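Local coordinates for protein mannan endo-1,4-beta-mannosidase (Bacillus subtilis, PDB 2WHK) that hydrolyses internal beta-1,4-mannosidic linkages in mannan, galactomannan and glucomannan as a secreted endo-acting glycoside hydrolase of family 26, at residues R31-A36 and W318-G323; P25-N30 and S330-V335; F223-Y228 and Y252-A257; D245-N250 and I282-Q287. One frame throughout, in Å; residues are numbered along the deposited sequence. Where two conformers were deposited one is given.

Contact 1: residues R31-A36 and W318-G323; sequences RVLSGA and WTLNKG. With CA (calcium ion), chain D.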
loop_
_atom_site.group_PDB
_atom_site.type_symbol
_atom_site.label_atom_id
_atom_site.label_comp_id
_atom_site.label_asym_id
_atom_site.label_seq_id
_atom_site.Cartn_x
_atom_site.Cartn_y
_atom_site.Cartn_z
ATOM N N ARG A 31 6.541 1.621 17.792
ATOM C CA ARG A 31 5.897 2.748 17.128
ATOM C C ARG A 31 6.044 2.741 15.609
ATOM O O ARG A 31 5.504 3.631 14.949
ATOM C CB ARG A 31 6.427 4.074 17.699
ATOM C CG ARG A 31 7.941 4.198 17.730
ATOM C CD ARG A 31 8.333 5.543 18.320
ATOM N NE ARG A 31 8.105 6.621 17.368
ATOM C CZ ARG A 31 8.219 7.920 17.650
ATOM N NH1 ARG A 31 8.506 8.324 18.889
ATOM N NH2 ARG A 31 8.008 8.818 16.691
ATOM N N VAL A 32 6.749 1.748 15.056
ATOM C CA VAL A 32 6.869 1.568 13.602
ATOM C C VAL A 32 6.583 0.109 13.268
ATOM O O VAL A 32 7.336 -0.772 13.671
ATOM C CB VAL A 32 8.279 1.922 13.082
ATOM C CG1 VAL A 32 8.371 1.725 11.559
ATOM C CG2 VAL A 32 8.650 3.357 13.465
ATOM N N LEU A 33 5.491 -0.144 12.548
ATOM C CA LEU A 33 5.164 -1.519 12.138
ATOM C C LEU A 33 6.144 -1.992 11.077
ATOM O O LEU A 33 6.366 -1.312 10.079
ATOM C CB LEU A 33 3.741 -1.648 11.587
ATOM C CG LEU A 33 2.612 -1.897 12.583
ATOM C CD1 LEU A 33 2.444 -0.700 13.525
ATOM C CD2 LEU A 33 1.317 -2.223 11.850
ATOM N N SER A 34 6.718 -3.169 11.287
ATOM C CA SER A 34 7.479 -3.822 10.240
ATOM C C SER A 34 6.540 -4.367 9.172
ATOM O O SER A 34 5.351 -4.623 9.417
ATOM C CB SER A 34 8.317 -4.952 10.818
ATOM O OG SER A 34 7.494 -5.842 11.560
ATOM N N GLY A 35 7.082 -4.547 7.977
ATOM C CA GLY A 35 6.295 -5.057 6.874
ATOM C C GLY A 35 7.137 -5.688 5.794
ATOM O O GLY A 35 8.302 -5.323 5.597
ATOM N N ALA A 36 6.523 -6.635 5.087
ATOM C CA ALA A 36 7.153 -7.322 3.973
ATOM C C ALA A 36 6.129 -7.608 2.896
ATOM O O ALA A 36 5.005 -7.998 3.196
ATOM C CB ALA A 36 7.784 -8.631 4.445
ATOM N N TRP A 318 11.949 0.483 18.593
ATOM C CA TRP A 318 10.869 1.166 17.884
ATOM C C TRP A 318 9.997 0.218 17.041
ATOM O O TRP A 318 8.859 0.554 16.707
ATOM C CB TRP A 318 11.440 2.241 16.955
ATOM C CG TRP A 318 11.853 3.507 17.646
ATOM C CD1 TRP A 318 12.506 3.627 18.835
ATOM C CD2 TRP A 318 11.643 4.838 17.162
ATOM N NE1 TRP A 318 12.709 4.953 19.131
ATOM C CE2 TRP A 318 12.194 5.719 18.118
ATOM C CE3 TRP A 318 11.050 5.370 16.012
ATOM C CZ2 TRP A 318 12.162 7.103 17.958
ATOM C CZ3 TRP A 318 11.015 6.738 15.852
ATOM C CH2 TRP A 318 11.561 7.595 16.829
ATOM N N THR A 319 10.538 -0.947 16.690
ATOM C CA THR A 319 9.890 -1.821 15.716
ATOM C C THR A 319 8.787 -2.672 16.345
ATOM O O THR A 319 9.020 -3.400 17.313
ATOM C CB THR A 319 10.918 -2.692 14.992
ATOM O OG1 THR A 319 11.960 -1.849 14.484
ATOM C CG2 THR A 319 10.271 -3.443 13.831
ATOM N N LEU A 320 7.585 -2.550 15.780
ATOM C CA LEU A 320 6.403 -3.271 16.239
ATOM C C LEU A 320 6.145 -4.402 15.246
ATOM O O LEU A 320 5.927 -4.162 14.060
ATOM C CB LEU A 320 5.210 -2.318 16.315
ATOM C CG LEU A 320 3.931 -2.794 17.005
ATOM C CD1 LEU A 320 3.046 -1.610 17.355
ATOM C CD2 LEU A 320 3.156 -3.826 16.151
ATOM N N ASN A 321 6.177 -5.629 15.744
ATOM C CA ASN A 321 6.154 -6.816 14.894
ATOM C C ASN A 321 4.865 -7.587 15.072
ATOM O O ASN A 321 4.037 -7.236 15.908
ATOM C CB ASN A 321 7.363 -7.691 15.221
ATOM C CG ASN A 321 8.666 -7.013 14.853
ATOM O OD1 ASN A 321 8.797 -6.497 13.744
ATOM N ND2 ASN A 321 9.624 -6.985 15.783
ATOM N N LYS A 322 4.684 -8.621 14.259
ATOM C CA LYS A 322 3.519 -9.496 14.388
ATOM C C LYS A 322 3.393 -9.942 15.844
ATOM O O LYS A 322 4.382 -10.327 16.465
ATOM C CB LYS A 322 3.667 -10.706 13.469
ATOM C CG LYS A 322 2.362 -11.438 13.146
ATOM C CD LYS A 322 2.673 -12.690 12.333
ATOM C CE LYS A 322 1.431 -13.414 11.830
ATOM N NZ LYS A 322 1.800 -14.703 11.172
ATOM N N GLY A 323 2.184 -9.863 16.388
ATOM C CA GLY A 323 1.943 -10.204 17.787
ATOM C C GLY A 323 2.016 -9.041 18.764
ATOM O O GLY A 323 1.654 -9.200 19.931
HETATM CA CA CA D . 8.961 -4.737 19.273
HETATM O O HOH W 1 9.433 -7.138 18.726
HETATM O O HOH W 2 10.171 -3.111 20.589
HETATM O O HOH W 3 11.413 -4.890 18.517
HETATM O O HOH W 4 10.047 -5.906 21.280
#

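Contact 2: residues P25-N30 and S330-V335; sequences PNRTEN and SLTPIV. With CA (calcium ion), chain D.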
loop_
_atom_site.group_PDB
_atom_site.type_symbol
_atom_site.label_atom_id
_atom_site.label_comp_id
_atom_site.label_asym_id
_atom_site.label_seq_id
_atom_site.Cartn_x
_atom_site.Cartn_y
_atom_site.Cartn_z
ATOM N N PRO A 25 3.268 7.448 16.839
ATOM C CA PRO A 25 4.436 8.323 17.074
ATOM C C PRO A 25 4.467 9.052 18.429
ATOM O O PRO A 25 5.431 9.776 18.711
ATOM C CB PRO A 25 4.358 9.330 15.923
ATOM C CG PRO A 25 3.521 8.649 14.867
ATOM C CD PRO A 25 2.507 7.870 15.654
ATOM N N ASN A 26 3.428 8.873 19.246
ATOM C CA ASN A 26 3.446 9.338 20.638
ATOM C C ASN A 26 4.183 8.399 21.600
ATOM O O ASN A 26 4.429 8.762 22.754
ATOM C CB ASN A 26 2.024 9.570 21.147
ATOM C CG ASN A 26 1.279 10.616 20.353
ATOM O OD1 ASN A 26 1.878 11.447 19.664
ATOM N ND2 ASN A 26 -0.046 10.592 20.450
ATOM N N ARG A 27 4.545 7.206 21.131
ATOM C CA ARG A 27 5.190 6.194 21.962
ATOM C C ARG A 27 6.709 6.345 21.993
ATOM O O ARG A 27 7.292 7.036 21.150
ATOM C CB ARG A 27 4.840 4.800 21.437
ATOM C CG ARG A 27 3.359 4.455 21.459
ATOM C CD ARG A 27 3.097 3.151 20.720
ATOM N NE ARG A 27 1.802 2.583 21.068
ATOM C CZ ARG A 27 1.478 1.300 20.919
ATOM N NH1 ARG A 27 2.359 0.436 20.422
ATOM N NH2 ARG A 27 0.269 0.873 21.280
ATOM N N THR A 28 7.341 5.686 22.964
ATOM C CA THR A 28 8.798 5.563 23.017
ATOM C C THR A 28 9.304 4.227 22.469
ATOM O O THR A 28 10.500 4.067 22.211
ATOM C CB THR A 28 9.339 5.734 24.448
ATOM O OG1 THR A 28 8.755 4.744 25.304
ATOM C CG2 THR A 28 9.027 7.128 24.964
ATOM N N GLU A 29 8.398 3.266 22.314
ATOM C CA GLU A 29 8.734 1.986 21.711
ATOM C C GLU A 29 7.528 1.420 20.973
ATOM O O GLU A 29 6.402 1.866 21.175
ATOM C CB GLU A 29 9.220 1.002 22.779
ATOM C CG GLU A 29 8.256 0.799 23.937
ATOM C CD GLU A 29 8.673 -0.341 24.863
ATOM O OE1 GLU A 29 9.871 -0.709 24.879
ATOM O OE2 GLU A 29 7.791 -0.874 25.581
ATOM N N ASN A 30 7.787 0.440 20.111
ATOM C CA ASN A 30 6.744 -0.221 19.323
ATOM C C ASN A 30 5.880 0.810 18.619
ATOM O O ASN A 30 4.673 0.892 18.829
ATOM C CB ASN A 30 5.907 -1.162 20.208
ATOM C CG ASN A 30 6.651 -2.430 20.564
ATOM O OD1 ASN A 30 7.380 -2.985 19.741
ATOM N ND2 ASN A 30 6.456 -2.913 21.792
ATOM N N SER A 330 -7.977 -6.821 22.952
ATOM C CA SER A 330 -7.924 -5.403 22.580
ATOM C C SER A 330 -6.532 -4.974 22.125
ATOM O O SER A 330 -5.521 -5.607 22.445
ATOM C CB SER A 330 -8.448 -4.482 23.700
ATOM O OG SER A 330 -8.402 -5.119 24.964
ATOM N N LEU A 331 -6.510 -3.897 21.350
ATOM C CA LEU A 331 -5.268 -3.341 20.844
ATOM C C LEU A 331 -4.419 -2.878 22.015
ATOM O O LEU A 331 -4.951 -2.522 23.078
ATOM C CB LEU A 331 -5.553 -2.166 19.905
ATOM C CG LEU A 331 -6.353 -2.499 18.641
ATOM C CD1 LEU A 331 -6.697 -1.239 17.874
ATOM C CD2 LEU A 331 -5.583 -3.485 17.764
ATOM N N THR A 332 -3.102 -2.901 21.834
ATOM C CA THR A 332 -2.195 -2.380 22.861
ATOM C C THR A 332 -2.536 -0.907 23.092
ATOM O O THR A 332 -2.986 -0.223 22.171
ATOM C CB THR A 332 -0.722 -2.551 22.475
ATOM O OG1 THR A 332 -0.494 -1.949 21.196
ATOM C CG2 THR A 332 -0.329 -4.043 22.440
ATOM N N PRO A 333 -2.370 -0.419 24.339
ATOM C CA PRO A 333 -2.913 0.895 24.671
ATOM C C PRO A 333 -2.396 2.060 23.824
ATOM O O PRO A 333 -1.206 2.132 23.503
ATOM C CB PRO A 333 -2.511 1.087 26.144
ATOM C CG PRO A 333 -2.361 -0.288 26.669
ATOM C CD PRO A 333 -1.807 -1.095 25.522
ATOM N N ILE A 334 -3.314 2.952 23.471
ATOM C CA ILE A 334 -2.978 4.201 22.816
ATOM C C ILE A 334 -2.288 5.128 23.810
ATOM O O ILE A 334 -2.719 5.252 24.967
ATOM C CB ILE A 334 -4.249 4.883 22.279
ATOM C CG1 ILE A 334 -4.769 4.127 21.052
ATOM C CG2 ILE A 334 -3.982 6.327 21.906
ATOM C CD1 ILE A 334 -6.168 4.496 20.694
ATOM N N VAL A 335 -1.204 5.757 23.366
ATOM C CA VAL A 335 -0.647 6.912 24.075
ATOM C C VAL A 335 -1.216 8.167 23.413
ATOM O O VAL A 335 -0.976 8.416 22.222
ATOM C CB VAL A 335 0.891 6.934 24.049
ATOM C CG1 VAL A 335 1.418 8.214 24.713
ATOM C CG2 VAL A 335 1.460 5.696 24.735
HETATM CA CA CA D . 8.961 -4.737 19.273
HETATM O O HOH W 5 -0.015 5.041 20.834
HETATM O O HOH W 6 2.158 -2.342 20.742
HETATM O O HOH W 2 10.171 -3.111 20.589
HETATM O O HOH W 3 11.413 -4.890 18.517
HETATM O O HOH W 1 9.433 -7.138 18.726
HETATM O O HOH W 4 10.047 -5.906 21.280
#

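Contact 3: residues F223-Y228 and Y252-A257; sequences FKTDFY and YDQLTA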
loop_
_atom_site.group_PDB
_atom_site.type_symbol
_atom_site.label_atom_id
_atom_site.label_comp_id
_atom_site.label_asym_id
_atom_site.label_seq_id
_atom_site.Cartn_x
_atom_site.Cartn_y
_atom_site.Cartn_z
ATOM N N PHE A 223 6.398 16.161 -7.938
ATOM C CA PHE A 223 4.933 16.169 -7.926
ATOM C C PHE A 223 4.342 15.185 -6.910
ATOM O O PHE A 223 3.285 14.608 -7.140
ATOM C CB PHE A 223 4.372 15.886 -9.329
ATOM C CG PHE A 223 5.114 16.597 -10.427
ATOM C CD1 PHE A 223 5.199 17.982 -10.434
ATOM C CD2 PHE A 223 5.739 15.880 -11.442
ATOM C CE1 PHE A 223 5.891 18.648 -11.442
ATOM C CE2 PHE A 223 6.433 16.539 -12.452
ATOM C CZ PHE A 223 6.513 17.923 -12.447
ATOM N N LYS A 224 5.029 15.009 -5.787
ATOM C CA LYS A 224 4.610 14.031 -4.780
ATOM C C LYS A 224 3.243 14.353 -4.176
ATOM O O LYS A 224 2.500 13.437 -3.834
ATOM C CB LYS A 224 5.663 13.902 -3.678
ATOM C CG LYS A 224 6.964 13.265 -4.147
ATOM C CD LYS A 224 8.042 13.336 -3.078
ATOM C CE LYS A 224 9.372 12.826 -3.595
ATOM N NZ LYS A 224 10.026 13.842 -4.465
ATOM N N THR A 225 2.906 15.639 -4.048
ATOM C CA THR A 225 1.612 16.034 -3.472
ATOM C C THR A 225 0.589 16.531 -4.501
ATOM O O THR A 225 -0.586 16.691 -4.173
ATOM C CB THR A 225 1.773 17.114 -2.379
ATOM O OG1 THR A 225 2.224 18.339 -2.966
ATOM C CG2 THR A 225 2.767 16.669 -1.301
ATOM N N ASP A 226 1.024 16.771 -5.737
ATOM C CA ASP A 226 0.122 17.264 -6.785
ATOM C C ASP A 226 -0.994 16.275 -7.107
ATOM O O ASP A 226 -2.102 16.679 -7.443
ATOM C CB ASP A 226 0.893 17.568 -8.072
ATOM C CG ASP A 226 1.870 18.708 -7.908
ATOM O OD1 ASP A 226 2.924 18.505 -7.280
ATOM O OD2 ASP A 226 1.586 19.815 -8.411
ATOM N N PHE A 227 -0.696 14.978 -7.004
ATOM C CA PHE A 227 -1.668 13.933 -7.315
ATOM C C PHE A 227 -2.597 13.595 -6.137
ATOM O O PHE A 227 -3.519 12.787 -6.295
ATOM C CB PHE A 227 -0.957 12.648 -7.750
ATOM C CG PHE A 227 -0.320 12.724 -9.109
ATOM C CD1 PHE A 227 0.981 13.167 -9.251
ATOM C CD2 PHE A 227 -1.006 12.292 -10.233
ATOM C CE1 PHE A 227 1.586 13.212 -10.511
ATOM C CE2 PHE A 227 -0.408 12.331 -11.492
ATOM C CZ PHE A 227 0.880 12.796 -11.623
ATOM N N TYR A 228 -2.348 14.205 -4.979
ATOM C CA TYR A 228 -3.112 13.939 -3.752
ATOM C C TYR A 228 -4.593 14.229 -3.974
ATOM O O TYR A 228 -4.964 15.382 -4.235
ATOM C CB TYR A 228 -2.560 14.805 -2.616
ATOM C CG TYR A 228 -3.170 14.614 -1.238
ATOM C CD1 TYR A 228 -3.132 13.378 -0.586
ATOM C CD2 TYR A 228 -3.724 15.693 -0.555
ATOM C CE1 TYR A 228 -3.672 13.226 0.693
ATOM C CE2 TYR A 228 -4.262 15.554 0.717
ATOM C CZ TYR A 228 -4.234 14.321 1.338
ATOM O OH TYR A 228 -4.761 14.200 2.599
ATOM N N TYR A 252 9.549 13.543 2.878
ATOM C CA TYR A 252 8.961 13.407 4.220
ATOM C C TYR A 252 8.256 14.682 4.663
ATOM O O TYR A 252 7.109 14.641 5.098
ATOM C CB TYR A 252 10.029 12.992 5.245
ATOM C CG TYR A 252 9.570 12.920 6.693
ATOM C CD1 TYR A 252 8.967 11.769 7.206
ATOM C CD2 TYR A 252 9.769 13.991 7.559
ATOM C CE1 TYR A 252 8.557 11.703 8.524
ATOM C CE2 TYR A 252 9.370 13.931 8.884
ATOM C CZ TYR A 252 8.760 12.778 9.361
ATOM O OH TYR A 252 8.377 12.713 10.674
ATOM N N ASP A 253 8.933 15.822 4.543
ATOM C CA ASP A 253 8.327 17.089 4.954
ATOM C C ASP A 253 7.064 17.412 4.144
ATOM O O ASP A 253 6.057 17.819 4.718
ATOM C CB ASP A 253 9.346 18.241 4.878
ATOM C CG ASP A 253 10.323 18.256 6.061
ATOM O OD1 ASP A 253 10.184 17.434 6.994
ATOM O OD2 ASP A 253 11.239 19.110 6.063
ATOM N N GLN A 254 7.109 17.216 2.827
ATOM C CA GLN A 254 5.953 17.488 1.954
ATOM C C GLN A 254 4.734 16.647 2.301
ATOM O O GLN A 254 3.610 17.153 2.362
ATOM C CB GLN A 254 6.287 17.186 0.495
ATOM C CG GLN A 254 7.256 18.128 -0.163
ATOM C CD GLN A 254 7.484 17.736 -1.597
ATOM O OE1 GLN A 254 6.680 18.057 -2.471
ATOM N NE2 GLN A 254 8.568 17.014 -1.848
ATOM N N LEU A 255 4.959 15.349 2.496
ATOM C CA LEU A 255 3.865 14.429 2.804
ATOM C C LEU A 255 3.351 14.582 4.235
ATOM O O LEU A 255 2.138 14.571 4.449
ATOM C CB LEU A 255 4.259 12.973 2.501
ATOM C CG LEU A 255 3.659 12.389 1.214
ATOM C CD1 LEU A 255 3.778 13.326 0.035
ATOM C CD2 LEU A 255 4.292 11.039 0.891
ATOM N N THR A 256 4.246 14.738 5.212
ATOM C CA THR A 256 3.799 14.964 6.595
ATOM C C THR A 256 3.057 16.292 6.704
ATOM O O THR A 256 2.175 16.441 7.547
ATOM C CB THR A 256 4.938 14.912 7.640
ATOM O OG1 THR A 256 5.983 15.825 7.285
ATOM C CG2 THR A 256 5.501 13.493 7.759
ATOM N N ALA A 257 3.402 17.234 5.824
ATOM C CA ALA A 257 2.710 18.528 5.730
ATOM C C ALA A 257 1.229 18.408 5.360
ATOM O O ALA A 257 0.461 19.360 5.551
ATOM C CB ALA A 257 3.433 19.449 4.724
HETATM O O HOH W 7 7.713 16.392 -4.968
HETATM O O HOH W 8 4.724 17.849 -4.849
#

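Contact 4: residues D245-N250 and I282-Q287; sequences DAYSIN and INAIKQ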
loop_
_atom_site.group_PDB
_atom_site.type_symbol
_atom_site.label_atom_id
_atom_site.label_comp_id
_atom_site.label_asym_id
_atom_site.label_seq_id
_atom_site.Cartn_x
_atom_site.Cartn_y
_atom_site.Cartn_z
ATOM N N ASP A 245 21.227 5.471 0.379
ATOM C CA ASP A 245 21.503 6.128 1.649
ATOM C C ASP A 245 20.175 6.477 2.310
ATOM O O ASP A 245 19.432 7.327 1.823
ATOM C CB ASP A 245 22.344 7.386 1.402
ATOM C CG ASP A 245 22.554 8.230 2.651
ATOM O OD1 ASP A 245 22.186 7.803 3.770
ATOM O OD2 ASP A 245 23.102 9.346 2.500
ATOM N N ALA A 246 19.894 5.813 3.428
ATOM C CA ALA A 246 18.644 5.998 4.162
ATOM C C ALA A 246 18.411 7.421 4.654
ATOM O O ALA A 246 17.274 7.789 4.934
ATOM C CB ALA A 246 18.590 5.039 5.341
ATOM N N TYR A 247 19.472 8.220 4.750
ATOM C CA TYR A 247 19.375 9.571 5.310
ATOM C C TYR A 247 19.071 10.685 4.303
ATOM O O TYR A 247 18.962 11.850 4.692
ATOM C CB TYR A 247 20.656 9.894 6.079
ATOM C CG TYR A 247 20.792 9.118 7.367
ATOM C CD1 TYR A 247 21.360 7.848 7.389
ATOM C CD2 TYR A 247 20.352 9.657 8.567
ATOM C CE1 TYR A 247 21.482 7.136 8.583
ATOM C CE2 TYR A 247 20.469 8.963 9.750
ATOM C CZ TYR A 247 21.032 7.712 9.760
ATOM O OH TYR A 247 21.142 7.048 10.948
ATOM N N SER A 248 18.920 10.344 3.022
ATOM C CA SER A 248 18.672 11.357 1.988
ATOM C C SER A 248 17.426 11.058 1.149
ATOM O O SER A 248 17.359 11.406 -0.034
ATOM C CB SER A 248 19.899 11.480 1.084
ATOM O OG SER A 248 20.135 10.261 0.410
ATOM N N ILE A 249 16.427 10.434 1.766
ATOM C CA ILE A 249 15.167 10.179 1.083
ATOM C C ILE A 249 14.389 11.490 1.041
ATOM O O ILE A 249 14.286 12.189 2.050
ATOM C CB ILE A 249 14.346 9.070 1.789
ATOM C CG1 ILE A 249 15.171 7.784 1.896
ATOM C CG2 ILE A 249 13.052 8.806 1.040
ATOM C CD1 ILE A 249 14.565 6.745 2.832
ATOM N N ASN A 250 13.869 11.831 -0.134
ATOM C CA ASN A 250 13.137 13.080 -0.333
ATOM C C ASN A 250 11.631 12.876 -0.176
ATOM O O ASN A 250 11.094 11.844 -0.581
ATOM C CB ASN A 250 13.439 13.655 -1.724
ATOM C CG ASN A 250 14.931 13.910 -1.947
ATOM O OD1 ASN A 250 15.612 14.491 -1.098
ATOM N ND2 ASN A 250 15.437 13.483 -3.100
ATOM N N ILE A 282 16.258 1.956 10.077
ATOM C CA ILE A 282 15.521 2.227 11.312
ATOM C C ILE A 282 16.175 3.394 12.066
ATOM O O ILE A 282 15.465 4.231 12.620
ATOM C CB ILE A 282 15.356 0.966 12.215
ATOM C CG1 ILE A 282 14.396 1.247 13.380
ATOM C CG2 ILE A 282 16.703 0.467 12.731
ATOM C CD1 ILE A 282 12.989 1.642 12.968
ATOM N N ASN A 283 17.509 3.456 12.068
ATOM C CA ASN A 283 18.238 4.588 12.664
ATOM C C ASN A 283 17.851 5.913 12.004
ATOM O O ASN A 283 17.647 6.927 12.673
ATOM C CB ASN A 283 19.759 4.400 12.527
ATOM C CG ASN A 283 20.300 3.245 13.362
ATOM O OD1 ASN A 283 19.597 2.674 14.197
ATOM N ND2 ASN A 283 21.567 2.895 13.129
ATOM N N ALA A 284 17.745 5.900 10.681
ATOM C CA ALA A 284 17.368 7.100 9.934
ATOM C C ALA A 284 15.937 7.546 10.245
ATOM O O ALA A 284 15.645 8.744 10.311
ATOM C CB ALA A 284 17.562 6.873 8.416
ATOM N N ILE A 285 15.039 6.587 10.459
ATOM C CA ILE A 285 13.679 6.919 10.878
ATOM C C ILE A 285 13.692 7.743 12.175
ATOM O O ILE A 285 12.978 8.728 12.277
ATOM C CB ILE A 285 12.792 5.646 11.025
ATOM C CG1 ILE A 285 12.389 5.150 9.638
ATOM C CG2 ILE A 285 11.532 5.927 11.863
ATOM C CD1 ILE A 285 11.688 3.770 9.634
ATOM N N LYS A 286 14.509 7.339 13.144
ATOM C CA LYS A 286 14.565 8.009 14.465
ATOM C C LYS A 286 15.038 9.455 14.362
ATOM O O LYS A 286 14.608 10.310 15.136
ATOM C CB LYS A 286 15.489 7.246 15.417
ATOM C CG LYS A 286 14.998 5.849 15.724
ATOM C CD LYS A 286 15.829 5.163 16.790
ATOM C CE LYS A 286 15.458 3.695 16.852
ATOM N NZ LYS A 286 16.260 2.925 17.837
ATOM N N GLN A 287 15.924 9.710 13.404
ATOM C CA GLN A 287 16.549 11.033 13.253
ATOM C C GLN A 287 15.797 11.912 12.256
ATOM O O GLN A 287 15.552 13.097 12.524
ATOM C CB GLN A 287 18.009 10.867 12.826
ATOM C CG GLN A 287 18.747 12.190 12.616
ATOM C CD GLN A 287 20.241 12.045 12.354
ATOM O OE1 GLN A 287 20.803 10.953 12.406
ATOM N NE2 GLN A 287 20.897 13.174 12.092
HETATM O O HOH W 9 21.224 8.625 13.364
HETATM O O HOH W 10 22.949 5.208 11.326
#

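Contact 1: residues R31-A36 and W318-G323
R31 lays its guanidinium flat on the indole of W318, the two planes 15° apart and their centres 3.9 Å from each other. This is a cation-pi stack: CD of R31 already sits over the six-membered ring, its centroid 3.6 Å away, so methylene and guanidinium cover the same face. A bend at chi3 (-75°) turns the planar end along the ring, and NH2 goes on to P290 O. With an alanine in place of W318, the R31 guanidinium would probably lose its flat support and be held mainly by its bond to P290 O. The backbone nitrogens of R31 and V32 both bond to W318 O, arriving from opposite faces of that carbonyl. V32 also sets CG2 near the indole rim and receives L320 N on its O in a nearly straight bond (177°). V32 pairs with T319 and L33 with L320 in parallel register: the short strand 319-320 joins strand 32-40 of the TIM-barrel sheet, in addition to its barrel neighbours 63-70 and 292-297. T319 gives its backbone O to a calcium ion at 2.4 Å, a site shared with N30 and E324. L33 and L320 run side by side, their CD1 atoms 4.0 Å apart, and both pack on W20 of helix 12-22. At S34 the backbone N bonds to L320 O, while OG donates to N321 OD1 at 2.6 Å, in the carbonyl plane and on a lone pair.

Contact 2: residues P25-N30 and S330-V335
R27 reaches over to T332 with its chain extended from CG to NE, and lies square across it. NH2 does the gripping: it points at T332 OG1, 2.9 Å away and in the guanidinium plane, along an almost straight bond (173°). The same nitrogen gives a more bent bond to P333 O, also 2.9 Å off, where it stands above the carbonyl plane. NH1 turns back to its own segment and meets N30 O at 2.8 Å, and water 6 links NH1 to T332 OG1. Water 5 takes hydrogens from R27 NE and V335 N. Nearer the backbone, R27 CG rests 4.0 Å from V335 CG2. N26 faces V335, its ND2 donating to V335 O at 3.0 Å with the acceptor in the amide plane. A methionine in place of R27 would probably leave P333 O without this donor and cut the tie between T332 and the loop at N30. T332 OG1 is also held by W20 of helix 12-22, while the N30 side chain is a calcium ligand. At the surface, R27, with N26 beside it, ties the C-terminal tail to the loop before strand 32-40 through neutral oxygens and waters, with no carboxylate from either segment.

Contact 3: residues F223-Y228 and Y252-A257
T225 and L255 make the closest contact here, CG2 of the threonine lying 3.7 Å from CD1 of the leucine, the two side chains running antiparallel past one another. In the TIM-barrel fold of this enzyme, 223-228 belongs to the loop that leads from strand 211-215 to strand 236-243. The short helix within 252-257 sits in the next connection, from strand 236-243 to strand 262-269, so two successive connections on the outside of the barrel meet. The tight side is mainly apolar, methyl groups against each other and against backbone carbonyls. T225 turns its methyl toward the helix, with CG2 opposite the carbonyl carbon about the first torsion; the same methyl also approaches Q254 O at 3.8 Å. L255 CD1 passes close to K224 O, at 4.1 Å, and its side chain continues inward onto V237 and L239 of strand 236-243. K224 also packs on L239, while its NZ bonds to R221 O and its own carbonyl O to Y215 OH. A type I turn that begins at T225 and ends at Y228 folds the loop back.

The other side is loose and wet. Q254 stretches out beyond CG and lies transverse to K224, NE2 coming no nearer than 3.9 Å to K224 CD, and no direct hydrogen bond joins the segments. Two waters do that work instead, both donating to Q254 OE1. Water 7 accepts from K224 N and, weakly, from K224 NZ. Water 8 takes the hydrogen of T225 N at 3.0 Å and gives one of its own to D226 OD1 at 3.1 Å.

Contact 4: residues D245-N250 and I282-Q287
The loop 245-250 comes closest to helix 278-288 at Y247 and A284, whose CA atoms are 5.6 Å apart, and no backbone hydrogen bond joins them. An Asx turn leads into it, D245 OD1 accepting from Y247 N at 2.9 Å. Y247 lays its ring over A284. The methyl of A284 stands over the middle of the ring, CB 3.7 Å from the centroid and only 6° off the normal, a CH-pi contact. With chi1 at -71° the ring's far end reaches N283, OH lying 3.4 Å from its CB. A246 packs beside it, its CB 3.7 Å from A284 CB and its O bonded to Y289 OH, which also takes part in a hydrogen bond with I249 N. Beyond the ring, Q287, extended past CG, brings OE1 to 3.3 Å from Y247 CE2, with amide and ring planes 69° apart. This seats the loop that follows barrel strand 236-243 on a helix of the outer layer of the TIM barrel. Two waters finish the polar rim: water 9 lies between Y247 OH and Q287 OE1, water 10 between Y247 OH and N283 ND2. The small A284 lets the aromatic face come right down on the helix, while the phenol and both amides meet across the segments through water and not directly.

Contact 1 is the buried one of the four, with strand pairing and a cation-pi stack; contact 2 lies at the surface and relies on side-chain hydrogen bonds. The two touch and share the calcium ion, T319 supplying its backbone oxygen and N30 its side chain. Contacts 3 and 4 are partly buried, each setting a loop against a helix by apolar contact with waters at the rim. Their segments alternate along the chain, and they meet where K224 CE approaches N250 O. Contact 4 also adjoins contact 1: helix 278-288 carries I285 and K286 against W318, so that indole serves both the strand edge and the helix.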